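Local coordinates for protein collagen alpha-1(XX) chain (Homo sapiens, PDB 5KF4) that probably helps organise the extracellular matrix as a fibril-associated collagen, here represented by its second fibronectin type III domain, at residues A[25-30]-A[76-81]; A[29-34]-A[41-46]. All blocks are in the same frame, centred on the assembly; numbering follows the deposited sequence.

Overall arrangement
Both contacts cross the interior of one fibronectin type III sandwich and begin on the same strand, 27-32, the middle strand of the three-stranded sheet. Interaction 1 carries its earlier half to strand 75-84, far along the chain; interaction 2 takes its later half to strand 40-47, which follows after a short connection. Those two partners are antiparallel neighbours in the four-stranded sheet, probably joined by a hydrogen bond between S79 N and V44 O. The centres of the contacts lie about 7 Å apart, and L29 takes part in both. Together they make up part of the largely apolar core between the sheets of this small domain.

Interaction 1 (A[25-30]-A[76-81]); sequences SSIRLS and YLVSVF
Flat groups stay out of the place where L29 meets V78 and V80: the faces in contact are purely aliphatic, and the side chain of nearby Y76 packs instead on L70 and T98. This is the heart of a fibronectin type III beta sandwich, with strand 27-32 in one sheet facing strand 75-84 in the other. The strand segments run in roughly the same direction, 34° apart, with their axes 9.3 Å from each other, a gap bridged by side chains. L29 slides alongside V78 and V80 from the opposite direction, its CD2 touching two methyls at once, V78 CG1 and V80 CG2. I27 behaves differently, meeting V78 tip to tip. Its CG1 sits between the backbone N and the carbonyl carbon (chi1 71°) and carries I27 CD1 to 3.9 Å from V78 CG2. V22, L70 and V96 close in around I27, while L17 touches both L29 and V80. Just beyond, Y76 OH bonds to A71 N, the pairing of a tyrosine corner. V78 thus divides its branches, CG2 going to I27 and CG1 to both ends of the leucine fork: V78 CG1 lies 3.5 Å from L29 CD2 and 3.6 Å from L29 CD1.

Interaction 2 (A[29-34]-A[41-46]); sequences LSWTPA and YLIVWR
W31 turns the edge of its indole onto the face of Y41, and this edge-to-face pair is the tight part of the contact. NE1 of W31 stands 3.6 Å above the plane of the Y41 ring, displaced toward the rim, so that Y41 CZ and Y41 CE2 are its nearest atoms, each 3.7 Å away. The five-membered ring of W31 and the phenol ring have centroids 4.8 Å apart and planes inclined at 61°. W31 gets there with CG held between its backbone N and carbonyl carbon (chi1 58°), which swings the indole in between the two sheets of the fibronectin type III sandwich. P14 touches both side chains.

The contact thins out to each flank. Deeper in the core the W31 six-membered ring only grazes I43, W31 CH2 coming 4.5 Å from I43 CD1, and L29, which also packs on strand 75-84, brushes I43 CG2 with its CD2 at 3.9 Å. T65 and L67 of the three-stranded sheet also rest against I43. Toward the solvent side, at partly exposed P33, where strand 27-32 has given way to loop, the touch is close but slight: P33 CB lies 3.7 Å from Y41 OH. T32, just before it, is exposed to solvent.

Although NE1 lies over the phenol face, its N-H points obliquely past the ring centre, so any N-H to pi attraction is at most weak. The contact between these segments therefore rests mainly on apolar and aromatic packing, probably dispersion for the most part.

Interaction 1 (A[25-30]-A[76-81])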
loop_
_atom_site.group_PDB
_atom_site.type_symbol
_atom_site.label_atom_id
_atom_site.label_comp_id
_atom_site.label_asym_id
_atom_site.label_seq_id
_atom_site.Cartn_x
_atom_site.Cartn_y
_atom_site.Cartn_z
ATOM N N SER A 25 -0.899 15.231 6.704
ATOM C CA SER A 25 -2.048 14.607 6.057
ATOM C C SER A 25 -1.691 13.665 4.906
ATOM O O SER A 25 -2.575 13.080 4.283
ATOM C CB SER A 25 -3.002 15.693 5.552
ATOM O OG SER A 25 -2.392 16.467 4.535
ATOM N N SER A 26 -0.405 13.520 4.618
ATOM C CA SER A 26 0.036 12.720 3.475
ATOM C C SER A 26 1.334 11.958 3.717
ATOM O O SER A 26 2.179 12.371 4.509
ATOM C CB SER A 26 0.210 13.602 2.235
ATOM O OG SER A 26 1.454 14.288 2.292
ATOM N N ILE A 27 1.474 10.829 3.031
ATOM C CA ILE A 27 2.751 10.129 2.970
ATOM C C ILE A 27 2.997 9.719 1.524
ATOM O O ILE A 27 2.057 9.607 0.735
ATOM C CB ILE A 27 2.804 8.859 3.845
ATOM C CG1 ILE A 27 1.928 7.755 3.247
ATOM C CG2 ILE A 27 2.475 9.181 5.299
ATOM C CD1 ILE A 27 2.328 6.358 3.680
ATOM N N ARG A 28 4.254 9.507 1.157
ATOM C CA ARG A 28 4.499 8.946 -0.157
ATOM C C ARG A 28 4.876 7.489 -0.009
ATOM O O ARG A 28 5.580 7.102 0.919
ATOM C CB ARG A 28 5.589 9.695 -0.921
ATOM C CG ARG A 28 5.267 9.758 -2.404
ATOM C CD ARG A 28 6.293 10.517 -3.227
ATOM N NE ARG A 28 5.674 11.493 -4.126
ATOM C CZ ARG A 28 4.794 11.214 -5.086
ATOM N NH1 ARG A 28 4.311 12.196 -5.834
ATOM N NH2 ARG A 28 4.390 9.969 -5.308
ATOM N N LEU A 29 4.391 6.688 -0.948
ATOM C CA LEU A 29 4.664 5.267 -0.958
ATOM C C LEU A 29 5.518 4.953 -2.165
ATOM O O LEU A 29 5.251 5.440 -3.263
ATOM C CB LEU A 29 3.358 4.481 -0.994
ATOM C CG LEU A 29 3.349 3.122 -0.312
ATOM C CD1 LEU A 29 3.864 3.252 1.112
ATOM C CD2 LEU A 29 1.937 2.583 -0.337
ATOM N N SER A 30 6.552 4.149 -1.963
ATOM C CA SER A 30 7.432 3.783 -3.060
ATOM C C SER A 30 7.862 2.330 -2.936
ATOM O O SER A 30 8.106 1.838 -1.839
ATOM C CB SER A 30 8.651 4.708 -3.092
ATOM O OG SER A 30 8.352 5.921 -3.764
ATOM N N TYR A 76 -0.273 4.702 10.828
ATOM C CA TYR A 76 -0.963 3.935 9.802
ATOM C C TYR A 76 -0.231 2.658 9.411
ATOM O O TYR A 76 0.991 2.646 9.293
ATOM C CB TYR A 76 -1.182 4.793 8.551
ATOM C CG TYR A 76 -2.246 5.855 8.702
ATOM C CD1 TYR A 76 -3.583 5.555 8.476
ATOM C CD2 TYR A 76 -1.921 7.154 9.062
ATOM C CE1 TYR A 76 -4.560 6.514 8.605
ATOM C CE2 TYR A 76 -2.898 8.120 9.195
ATOM C CZ TYR A 76 -4.214 7.793 8.965
ATOM O OH TYR A 76 -5.195 8.748 9.096
ATOM N N LEU A 77 -0.992 1.582 9.228
ATOM C CA LEU A 77 -0.481 0.389 8.571
ATOM C C LEU A 77 -0.727 0.544 7.084
ATOM O O LEU A 77 -1.866 0.702 6.656
ATOM C CB LEU A 77 -1.152 -0.882 9.094
ATOM C CG LEU A 77 -0.517 -2.183 8.591
ATOM C CD1 LEU A 77 0.947 -2.277 9.011
ATOM C CD2 LEU A 77 -1.299 -3.401 9.068
ATOM N N VAL A 78 0.335 0.486 6.292
ATOM C CA VAL A 78 0.219 0.750 4.866
ATOM C C VAL A 78 0.629 -0.473 4.055
ATOM O O VAL A 78 1.721 -0.991 4.235
ATOM C CB VAL A 78 1.085 1.948 4.455
ATOM C CG1 VAL A 78 0.945 2.202 2.976
ATOM C CG2 VAL A 78 0.682 3.183 5.243
ATOM N N SER A 79 -0.249 -0.936 3.170
ATOM C CA SER A 79 0.005 -2.163 2.421
ATOM C C SER A 79 -0.052 -1.963 0.906
ATOM O O SER A 79 -0.836 -1.157 0.401
ATOM C CB SER A 79 -0.989 -3.245 2.840
ATOM O OG SER A 79 -0.875 -3.532 4.223
ATOM N N VAL A 80 0.786 -2.712 0.191
ATOM C CA VAL A 80 0.801 -2.696 -1.269
ATOM C C VAL A 80 0.568 -4.092 -1.835
ATOM O O VAL A 80 1.410 -4.969 -1.686
ATOM C CB VAL A 80 2.134 -2.162 -1.813
ATOM C CG1 VAL A 80 2.126 -2.158 -3.335
ATOM C CG2 VAL A 80 2.406 -0.776 -1.275
ATOM N N PHE A 81 -0.571 -4.290 -2.490
ATOM C CA PHE A 81 -0.929 -5.591 -3.054
ATOM C C PHE A 81 -0.865 -5.568 -4.575
ATOM O O PHE A 81 -1.549 -4.773 -5.215
ATOM C CB PHE A 81 -2.329 -6.001 -2.606
ATOM C CG PHE A 81 -2.441 -6.292 -1.139
ATOM C CD1 PHE A 81 -2.195 -7.565 -0.652
ATOM C CD2 PHE A 81 -2.796 -5.291 -0.245
ATOM C CE1 PHE A 81 -2.311 -7.838 0.697
ATOM C CE2 PHE A 81 -2.908 -5.558 1.108
ATOM C CZ PHE A 81 -2.665 -6.832 1.580
#

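Interaction 2 (A[29-34]-A[41-46])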
loop_
_atom_site.group_PDB
_atom_site.type_symbol
_atom_site.label_atom_id
_atom_site.label_comp_id
_atom_site.label_asym_id
_atom_site.label_seq_id
_atom_site.Cartn_x
_atom_site.Cartn_y
_atom_site.Cartn_z
ATOM N N LEU A 29 4.391 6.688 -0.948
ATOM C CA LEU A 29 4.664 5.267 -0.958
ATOM C C LEU A 29 5.518 4.953 -2.165
ATOM O O LEU A 29 5.251 5.440 -3.263
ATOM C CB LEU A 29 3.358 4.481 -0.994
ATOM C CG LEU A 29 3.349 3.122 -0.312
ATOM C CD1 LEU A 29 3.864 3.252 1.112
ATOM C CD2 LEU A 29 1.937 2.583 -0.337
ATOM N N SER A 30 6.552 4.149 -1.963
ATOM C CA SER A 30 7.432 3.783 -3.060
ATOM C C SER A 30 7.862 2.330 -2.936
ATOM O O SER A 30 8.106 1.838 -1.839
ATOM C CB SER A 30 8.651 4.708 -3.092
ATOM O OG SER A 30 8.352 5.921 -3.764
ATOM N N TRP A 31 8.000 1.663 -4.073
ATOM C CA TRP A 31 8.331 0.249 -4.086
ATOM C C TRP A 31 9.107 -0.113 -5.347
ATOM O O TRP A 31 9.067 0.624 -6.325
ATOM C CB TRP A 31 7.041 -0.574 -3.979
ATOM C CG TRP A 31 6.049 -0.296 -5.090
ATOM C CD1 TRP A 31 5.948 -0.946 -6.289
ATOM C CD2 TRP A 31 5.035 0.720 -5.101
ATOM N NE1 TRP A 31 4.929 -0.405 -7.036
ATOM C CE2 TRP A 31 4.355 0.619 -6.331
ATOM C CE3 TRP A 31 4.635 1.701 -4.186
ATOM C CZ2 TRP A 31 3.297 1.463 -6.670
ATOM C CZ3 TRP A 31 3.586 2.539 -4.527
ATOM C CH2 TRP A 31 2.929 2.414 -5.757
ATOM N N THR A 32 9.844 -1.219 -5.321
ATOM C CA THR A 32 10.518 -1.673 -6.534
ATOM C C THR A 32 9.726 -2.797 -7.200
ATOM O O THR A 32 9.644 -3.902 -6.668
ATOM C CB THR A 32 11.958 -2.145 -6.247
ATOM O OG1 THR A 32 12.730 -1.041 -5.755
ATOM C CG2 THR A 32 12.609 -2.670 -7.518
ATOM N N PRO A 33 9.157 -2.515 -8.381
ATOM C CA PRO A 33 8.283 -3.452 -9.093
ATOM C C PRO A 33 9.035 -4.651 -9.648
ATOM O O PRO A 33 10.211 -4.534 -9.995
ATOM C CB PRO A 33 7.706 -2.608 -10.232
ATOM C CG PRO A 33 8.703 -1.528 -10.462
ATOM C CD PRO A 33 9.553 -1.376 -9.227
ATOM N N ALA A 34 8.358 -5.790 -9.729
ATOM C CA ALA A 34 8.905 -6.956 -10.404
ATOM C C ALA A 34 8.975 -6.683 -11.910
ATOM O O ALA A 34 8.229 -5.839 -12.418
ATOM C CB ALA A 34 8.062 -8.186 -10.105
ATOM N N TYR A 41 -2.294 -2.473 -8.886
ATOM C CA TYR A 41 -1.838 -2.599 -7.496
ATOM C C TYR A 41 -2.937 -2.196 -6.511
ATOM O O TYR A 41 -3.589 -1.172 -6.700
ATOM C CB TYR A 41 -0.600 -1.735 -7.220
ATOM C CG TYR A 41 0.715 -2.273 -7.732
ATOM C CD1 TYR A 41 1.350 -3.328 -7.086
ATOM C CD2 TYR A 41 1.344 -1.705 -8.832
ATOM C CE1 TYR A 41 2.556 -3.820 -7.533
ATOM C CE2 TYR A 41 2.558 -2.192 -9.288
ATOM C CZ TYR A 41 3.159 -3.250 -8.635
ATOM O OH TYR A 41 4.365 -3.741 -9.083
ATOM N N LEU A 42 -3.126 -2.981 -5.451
ATOM C CA LEU A 42 -4.031 -2.587 -4.371
ATOM C C LEU A 42 -3.265 -1.997 -3.188
ATOM O O LEU A 42 -2.411 -2.658 -2.598
ATOM C CB LEU A 42 -4.871 -3.771 -3.888
ATOM C CG LEU A 42 -5.679 -3.488 -2.613
ATOM C CD1 LEU A 42 -6.761 -2.437 -2.849
ATOM C CD2 LEU A 42 -6.264 -4.751 -2.006
ATOM N N ILE A 43 -3.612 -0.766 -2.825
ATOM C CA ILE A 43 -3.002 -0.071 -1.694
ATOM C C ILE A 43 -3.990 0.115 -0.538
ATOM O O ILE A 43 -5.091 0.635 -0.727
ATOM C CB ILE A 43 -2.455 1.303 -2.124
ATOM C CG1 ILE A 43 -1.356 1.123 -3.171
ATOM C CG2 ILE A 43 -1.924 2.068 -0.928
ATOM C CD1 ILE A 43 -1.238 2.270 -4.132
ATOM N N VAL A 44 -3.584 -0.313 0.657
ATOM C CA VAL A 44 -4.449 -0.294 1.837
ATOM C C VAL A 44 -3.797 0.450 2.999
ATOM O O VAL A 44 -2.660 0.154 3.362
ATOM C CB VAL A 44 -4.777 -1.729 2.311
ATOM C CG1 VAL A 44 -5.756 -1.702 3.475
ATOM C CG2 VAL A 44 -5.312 -2.571 1.160
ATOM N N TRP A 45 -4.503 1.412 3.586
ATOM C CA TRP A 45 -4.004 2.057 4.800
ATOM C C TRP A 45 -5.097 2.253 5.850
ATOM O O TRP A 45 -6.228 2.613 5.525
ATOM C CB TRP A 45 -3.345 3.404 4.472
ATOM C CG TRP A 45 -4.269 4.424 3.890
ATOM C CD1 TRP A 45 -4.796 5.504 4.531
ATOM C CD2 TRP A 45 -4.775 4.464 2.549
ATOM N NE1 TRP A 45 -5.600 6.218 3.674
ATOM C CE2 TRP A 45 -5.605 5.599 2.451
ATOM C CE3 TRP A 45 -4.608 3.650 1.424
ATOM C CZ2 TRP A 45 -6.266 5.940 1.273
ATOM C CZ3 TRP A 45 -5.261 3.990 0.258
ATOM C CH2 TRP A 45 -6.081 5.127 0.190
ATOM N N ARG A 46 -4.749 1.993 7.106
ATOM C CA ARG A 46 -5.679 2.128 8.224
ATOM C C ARG A 46 -4.977 2.654 9.467
ATOM O O ARG A 46 -3.780 2.435 9.650
ATOM C CB ARG A 46 -6.361 0.800 8.561
ATOM C CG ARG A 46 -5.420 -0.320 8.955
ATOM C CD ARG A 46 -6.210 -1.574 9.282
ATOM N NE ARG A 46 -7.236 -1.287 10.284
ATOM C CZ ARG A 46 -8.278 -2.071 10.545
ATOM N NH1 ARG A 46 -8.446 -3.204 9.876
ATOM N NH2 ARG A 46 -9.155 -1.718 11.477
#